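Local coordinates for protein CRISPR system Cmr subunit Cmr5 (Thermus thermophilus HB8, PDB 2ZOP) that probably serves as a small all-helical subunit of the Cmr ribonucleoprotein complex in CRISPR-based defence against viruses and other mobile genetic elements, at residues K11-V16 with K105-A110; D30-L35 with K60-D65. All coordinates share one frame; numbering follows the deposited sequence.

Contact 1: K11-V16 with K105-A110; sequences KAYEKV and KRFAQA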
loop_
_atom_site.group_PDB
_atom_site.type_symbol
_atom_site.label_atom_id
_atom_site.label_comp_id
_atom_site.label_asym_id
_atom_site.label_seq_id
_atom_site.Cartn_x
_atom_site.Cartn_y
_atom_site.Cartn_z
ATOM N N LYS A 11 20.454 -3.267 -20.139
ATOM C CA LYS A 11 20.807 -1.842 -20.111
ATOM C C LYS A 11 21.170 -1.457 -18.678
ATOM O O LYS A 11 22.084 -0.665 -18.444
ATOM C CB LYS A 11 19.634 -0.978 -20.597
ATOM C CG LYS A 11 19.454 -0.928 -22.125
ATOM C CD LYS A 11 18.216 -0.113 -22.502
ATOM C CE LYS A 11 18.122 0.126 -24.004
ATOM N NZ LYS A 11 19.234 0.992 -24.493
ATOM N N ALA A 12 20.446 -2.028 -17.720
ATOM C CA ALA A 12 20.696 -1.764 -16.309
ATOM C C ALA A 12 22.084 -2.292 -15.985
ATOM O O ALA A 12 22.855 -1.673 -15.248
ATOM C CB ALA A 12 19.646 -2.470 -15.445
ATOM N N TYR A 13 22.383 -3.455 -16.549
ATOM C CA TYR A 13 23.670 -4.100 -16.374
ATOM C C TYR A 13 24.762 -3.138 -16.834
ATOM O O TYR A 13 25.752 -2.934 -16.139
ATOM C CB TYR A 13 23.693 -5.390 -17.205
ATOM C CG TYR A 13 25.012 -6.124 -17.252
ATOM C CD1 TYR A 13 25.808 -6.255 -16.114
ATOM C CD2 TYR A 13 25.422 -6.766 -18.419
ATOM C CE1 TYR A 13 26.975 -7.008 -16.136
ATOM C CE2 TYR A 13 26.586 -7.527 -18.454
ATOM C CZ TYR A 13 27.358 -7.644 -17.308
ATOM O OH TYR A 13 28.505 -8.404 -17.339
ATOM N N GLU A 14 24.568 -2.521 -17.993
ATOM C CA GLU A 14 25.568 -1.591 -18.504
ATOM C C GLU A 14 25.701 -0.352 -17.612
ATOM O O GLU A 14 26.805 0.118 -17.346
ATOM C CB GLU A 14 25.227 -1.164 -19.930
ATOM C CG GLU A 14 26.283 -0.256 -20.528
ATOM C CD GLU A 14 26.030 0.070 -21.983
ATOM O OE1 GLU A 14 25.088 0.838 -22.270
ATOM O OE2 GLU A 14 26.778 -0.449 -22.839
ATOM N N LYS A 15 24.577 0.177 -17.149
ATOM C CA LYS A 15 24.609 1.351 -16.279
ATOM C C LYS A 15 25.376 1.053 -14.986
ATOM O O LYS A 15 26.149 1.882 -14.503
ATOM C CB LYS A 15 23.184 1.794 -15.946
ATOM C CG LYS A 15 22.367 2.223 -17.159
ATOM C CD LYS A 15 22.967 3.478 -17.778
ATOM C CE LYS A 15 22.133 3.989 -18.941
ATOM N NZ LYS A 15 22.596 5.341 -19.358
ATOM N N VAL A 16 25.173 -0.134 -14.431
ATOM C CA VAL A 16 25.855 -0.500 -13.193
ATOM C C VAL A 16 27.353 -0.744 -13.399
ATOM O O VAL A 16 28.173 -0.346 -12.561
ATOM C CB VAL A 16 25.204 -1.750 -12.543
ATOM C CG1 VAL A 16 25.987 -2.163 -11.303
ATOM C CG2 VAL A 16 23.757 -1.438 -12.152
ATOM N N LYS A 105 19.233 -3.183 -8.808
ATOM C CA LYS A 105 19.535 -3.730 -7.490
ATOM C C LYS A 105 20.360 -5.009 -7.588
ATOM O O LYS A 105 21.395 -5.151 -6.935
ATOM C CB LYS A 105 18.233 -4.008 -6.730
ATOM C CG LYS A 105 18.435 -4.728 -5.401
ATOM C CD LYS A 105 17.157 -4.731 -4.577
ATOM C CE LYS A 105 17.327 -5.552 -3.306
ATOM N NZ LYS A 105 17.486 -7.007 -3.635
ATOM N N ARG A 106 19.890 -5.942 -8.404
ATOM C CA ARG A 106 20.577 -7.214 -8.589
ATOM C C ARG A 106 22.002 -7.052 -9.114
ATOM O O ARG A 106 22.927 -7.673 -8.597
ATOM C CB ARG A 106 19.764 -8.105 -9.531
ATOM C CG ARG A 106 18.477 -8.610 -8.889
ATOM C CD ARG A 106 17.490 -9.081 -9.932
ATOM N NE ARG A 106 16.181 -9.358 -9.351
ATOM C CZ ARG A 106 15.065 -9.467 -10.060
ATOM N NH1 ARG A 106 15.105 -9.320 -11.379
ATOM N NH2 ARG A 106 13.908 -9.701 -9.450
ATOM N N PHE A 107 22.182 -6.228 -10.142
ATOM C CA PHE A 107 23.517 -6.028 -10.678
ATOM C C PHE A 107 24.406 -5.215 -9.752
ATOM O O PHE A 107 25.624 -5.355 -9.792
ATOM C CB PHE A 107 23.449 -5.413 -12.081
ATOM C CG PHE A 107 23.109 -6.417 -13.145
ATOM C CD1 PHE A 107 23.989 -7.459 -13.433
ATOM C CD2 PHE A 107 21.879 -6.381 -13.795
ATOM C CE1 PHE A 107 23.647 -8.456 -14.344
ATOM C CE2 PHE A 107 21.526 -7.376 -14.710
ATOM C CZ PHE A 107 22.416 -8.418 -14.981
ATOM N N ALA A 108 23.810 -4.373 -8.912
ATOM C CA ALA A 108 24.602 -3.594 -7.958
ATOM C C ALA A 108 25.158 -4.552 -6.900
ATOM O O ALA A 108 26.301 -4.409 -6.458
ATOM C CB ALA A 108 23.743 -2.509 -7.288
ATOM N N GLN A 109 24.344 -5.527 -6.503
ATOM C CA GLN A 109 24.743 -6.525 -5.503
ATOM C C GLN A 109 25.873 -7.404 -6.016
ATOM O O GLN A 109 26.743 -7.809 -5.260
ATOM C CB GLN A 109 23.556 -7.434 -5.142
ATOM C CG GLN A 109 22.531 -6.808 -4.223
ATOM C CD GLN A 109 22.975 -6.804 -2.768
ATOM O OE1 GLN A 109 23.998 -6.211 -2.423
ATOM N NE2 GLN A 109 22.201 -7.468 -1.909
ATOM N N ALA A 110 25.846 -7.701 -7.310
ATOM C CA ALA A 110 26.858 -8.549 -7.922
ATOM C C ALA A 110 28.123 -7.828 -8.388
ATOM O O ALA A 110 29.198 -8.428 -8.415
ATOM C CB ALA A 110 26.251 -9.289 -9.099
#
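Phe107 is the central residue of this contact, and its ring lies against Tyr13. Tyr13 CB sits over the middle of one face of the Phe107 ring, almost straight above it and 3.9 Å from its centroid. This is a CH-pi contact. The tyrosine ring follows from the same side. Its CD1 comes within 3.5 Å of Phe107 CD1, over that face. The two ring planes are inclined at 32°, and the pair is oblique. Phe107 CG is anti to its own carbonyl carbon (chi1 -78°), which sends the ring outward from helix 87-111 and brings its face against Tyr13. One turn further along helix 4-19, Val16 uses both of its methyls. CG2 packs against Phe107 CB at 4.0 Å. CG1 reaches the backbone, with Val16 CG1 3.6 Å from Phe107 O. The same methyl packs on the backbone at Ala108, where it meets CA.

The axes of the two short helical segments run in broadly the same direction and pass 9.1 Å apart, with a crossing angle of -40°. Leu111 of helix 87-111 borders both Tyr13 and Val16. Phe104, near the beginning of the segment, packs on Ala12.

Burial falls off across the contact. Val16 and Ala108 are buried, Phe107 is partly exposed and Tyr13 is exposed. The contact is made of apolar and aromatic packing, with one methyl set against a backbone carbonyl. The two segments share no hydrogen bonds or charge pairs. Cohesion here therefore rests on dispersion and on the fit of a CH group to a ring face.

Contact 2: D30-L35 with K60-D65; sequences DMALKL and KALGND
Leu62 of helix 57-69 points into the surface of helix 25-42 and meets Met31, Ala32 and Leu35. Its branches divide the work. CD1 approaches Leu35 CD2 to 3.6 Å, methyl against methyl, and this is the closest approach between the segments. The other methyl, Leu62 CD2, lies 3.9 Å from Ala32 CB. Between them Leu62 CG rests on the backbone, 3.9 Å from Ala32 N. With CG anti to the backbone N (chi1 -178°), Leu62 extends straight across the gap and spreads both methyls over the opposing helix. Leu35 has the same first torsion (chi1 -172°) and reaches across to meet it.

The Met31 side is looser. This residue is selenomethionine. Its CB stays 4.2 Å from Leu62 CB, and the chain then folds back, carrying SE and CE away from Leu62 toward helix 44-52. It is still buried, because Phe50 and Val51 of that helix and His59 lie against it. Toward the outside, polar groups of 60-65 turn to other partners. Lys60 NZ forms a salt bridge with Asp52 OD1, and Asn64 OD1 accepts a hydrogen bond from Leu75 N. Asp65 OD2 is hydrogen-bonded to Tyr28 OH, a second link between helices 57-69 and 25-42.

The segment axes come within 9.3 Å and make an angle of 60°. Helix 44-52 borders the contact through Ala47 and Val51, both touching Leu35. Helix 87-111 adds Phe104 against Leu62. The contact is thus part of the chain's apolar core, where four helices meet.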
loop_
_atom_site.group_PDB
_atom_site.type_symbol
_atom_site.label_atom_id
_atom_site.label_comp_id
_atom_site.label_asym_id
_atom_site.label_seq_id
_atom_site.Cartn_x
_atom_site.Cartn_y
_atom_site.Cartn_z
ATOM N N ASP A 30 23.793 1.867 -2.778
ATOM C CA ASP A 30 22.858 2.087 -1.680
ATOM C C ASP A 30 21.498 2.490 -2.234
ATOM O O ASP A 30 20.464 1.956 -1.818
ATOM C CB ASP A 30 23.353 3.185 -0.730
ATOM C CG ASP A 30 24.538 2.742 0.097
ATOM O OD1 ASP A 30 24.651 1.527 0.360
ATOM O OD2 ASP A 30 25.345 3.605 0.497
HETATM N N MSE A 31 21.507 3.429 -3.180
HETATM C CA MSE A 31 20.264 3.886 -3.783
HETATM C C MSE A 31 19.592 2.803 -4.620
HETATM O O MSE A 31 18.370 2.696 -4.632
HETATM C CB MSE A 31 20.508 5.132 -4.635
HETATM C CG MSE A 31 20.159 6.401 -3.885
HETATM SE SE MSE A 31 18.255 6.852 -3.877
HETATM C CE MSE A 31 17.412 5.203 -3.366
ATOM N N ALA A 32 20.398 2.011 -5.319
ATOM C CA ALA A 32 19.879 0.928 -6.145
ATOM C C ALA A 32 19.161 -0.098 -5.272
ATOM O O ALA A 32 18.104 -0.611 -5.645
ATOM C CB ALA A 32 21.026 0.249 -6.912
ATOM N N LEU A 33 19.734 -0.394 -4.107
ATOM C CA LEU A 33 19.139 -1.376 -3.199
ATOM C C LEU A 33 17.889 -0.865 -2.485
ATOM O O LEU A 33 17.007 -1.639 -2.141
ATOM C CB LEU A 33 20.166 -1.840 -2.154
ATOM C CG LEU A 33 21.416 -2.558 -2.682
ATOM C CD1 LEU A 33 22.160 -3.218 -1.529
ATOM C CD2 LEU A 33 21.016 -3.600 -3.701
ATOM N N LYS A 34 17.816 0.442 -2.280
ATOM C CA LYS A 34 16.690 1.057 -1.599
ATOM C C LYS A 34 15.483 1.366 -2.493
ATOM O O LYS A 34 14.337 1.278 -2.045
ATOM C CB LYS A 34 17.161 2.350 -0.907
ATOM C CG LYS A 34 16.051 3.211 -0.291
ATOM C CD LYS A 34 15.366 2.506 0.870
ATOM C CE LYS A 34 16.271 2.435 2.095
ATOM N NZ LYS A 34 15.639 1.668 3.199
ATOM N N LEU A 35 15.727 1.701 -3.757
ATOM C CA LEU A 35 14.632 2.074 -4.643
ATOM C C LEU A 35 13.442 1.112 -4.766
ATOM O O LEU A 35 12.292 1.537 -4.649
ATOM C CB LEU A 35 15.161 2.419 -6.034
ATOM C CG LEU A 35 14.099 3.008 -6.969
ATOM C CD1 LEU A 35 13.433 4.218 -6.306
ATOM C CD2 LEU A 35 14.751 3.401 -8.306
ATOM N N LYS A 60 21.395 10.493 -7.233
ATOM C CA LYS A 60 20.588 11.039 -8.316
ATOM C C LYS A 60 20.879 10.288 -9.617
ATOM O O LYS A 60 19.977 10.049 -10.419
ATOM C CB LYS A 60 20.906 12.530 -8.484
ATOM C CG LYS A 60 20.081 13.263 -9.532
ATOM C CD LYS A 60 18.588 13.235 -9.199
ATOM C CE LYS A 60 17.813 14.295 -9.976
ATOM N NZ LYS A 60 18.102 15.672 -9.474
ATOM N N ALA A 61 22.140 9.907 -9.813
ATOM C CA ALA A 61 22.552 9.192 -11.022
ATOM C C ALA A 61 21.757 7.898 -11.206
ATOM O O ALA A 61 21.381 7.546 -12.328
ATOM C CB ALA A 61 24.055 8.891 -10.973
ATOM N N LEU A 62 21.503 7.190 -10.110
ATOM C CA LEU A 62 20.722 5.954 -10.193
ATOM C C LEU A 62 19.381 6.304 -10.846
ATOM O O LEU A 62 18.924 5.626 -11.774
ATOM C CB LEU A 62 20.509 5.369 -8.784
ATOM C CG LEU A 62 19.757 4.038 -8.578
ATOM C CD1 LEU A 62 18.252 4.244 -8.696
ATOM C CD2 LEU A 62 20.240 3.005 -9.587
ATOM N N GLY A 63 18.772 7.391 -10.380
ATOM C CA GLY A 63 17.487 7.818 -10.920
ATOM C C GLY A 63 17.495 8.124 -12.411
ATOM O O GLY A 63 16.617 7.677 -13.148
ATOM N N ASN A 64 18.479 8.897 -12.861
ATOM C CA ASN A 64 18.579 9.245 -14.271
ATOM C C ASN A 64 18.909 8.008 -15.107
ATOM O O ASN A 64 18.359 7.824 -16.182
ATOM C CB ASN A 64 19.629 10.346 -14.475
ATOM C CG ASN A 64 19.111 11.722 -14.089
ATOM O OD1 ASN A 64 18.005 12.108 -14.465
ATOM N ND2 ASN A 64 19.915 12.474 -13.344
ATOM N N ASP A 65 19.799 7.153 -14.612
ATOM C CA ASP A 65 20.144 5.933 -15.334
ATOM C C ASP A 65 18.902 5.064 -15.543
ATOM O O ASP A 65 18.650 4.579 -16.643
ATOM C CB ASP A 65 21.189 5.121 -14.567
ATOM C CG ASP A 65 22.571 5.755 -14.606
ATOM O OD1 ASP A 65 22.749 6.757 -15.331
ATOM O OD2 ASP A 65 23.481 5.248 -13.925
#

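Contacts 1 and 2 have centres about 11 Å apart and lie in one all-helical bundle. Contact 1 joins helix 4-19 near the N-terminus to helix 87-111 near the C-terminus. Contact 2 joins helices 25-42 and 57-69, which both come between those two in the chain. The order is therefore 11-16, 30-35, 60-65, 105-110. The contacts touch directly through helices 25-42 and 87-111: Ala108 CB packs 3.9 Å from Ala32 CB, and Lys105 CG lies against Leu33 CD2. Contact 2 is deeper: its centre is about 6 Å from the centre of the chain, against about 10 Å for the centre of contact 1. Together they tie the first and last helices to those between them in sequence.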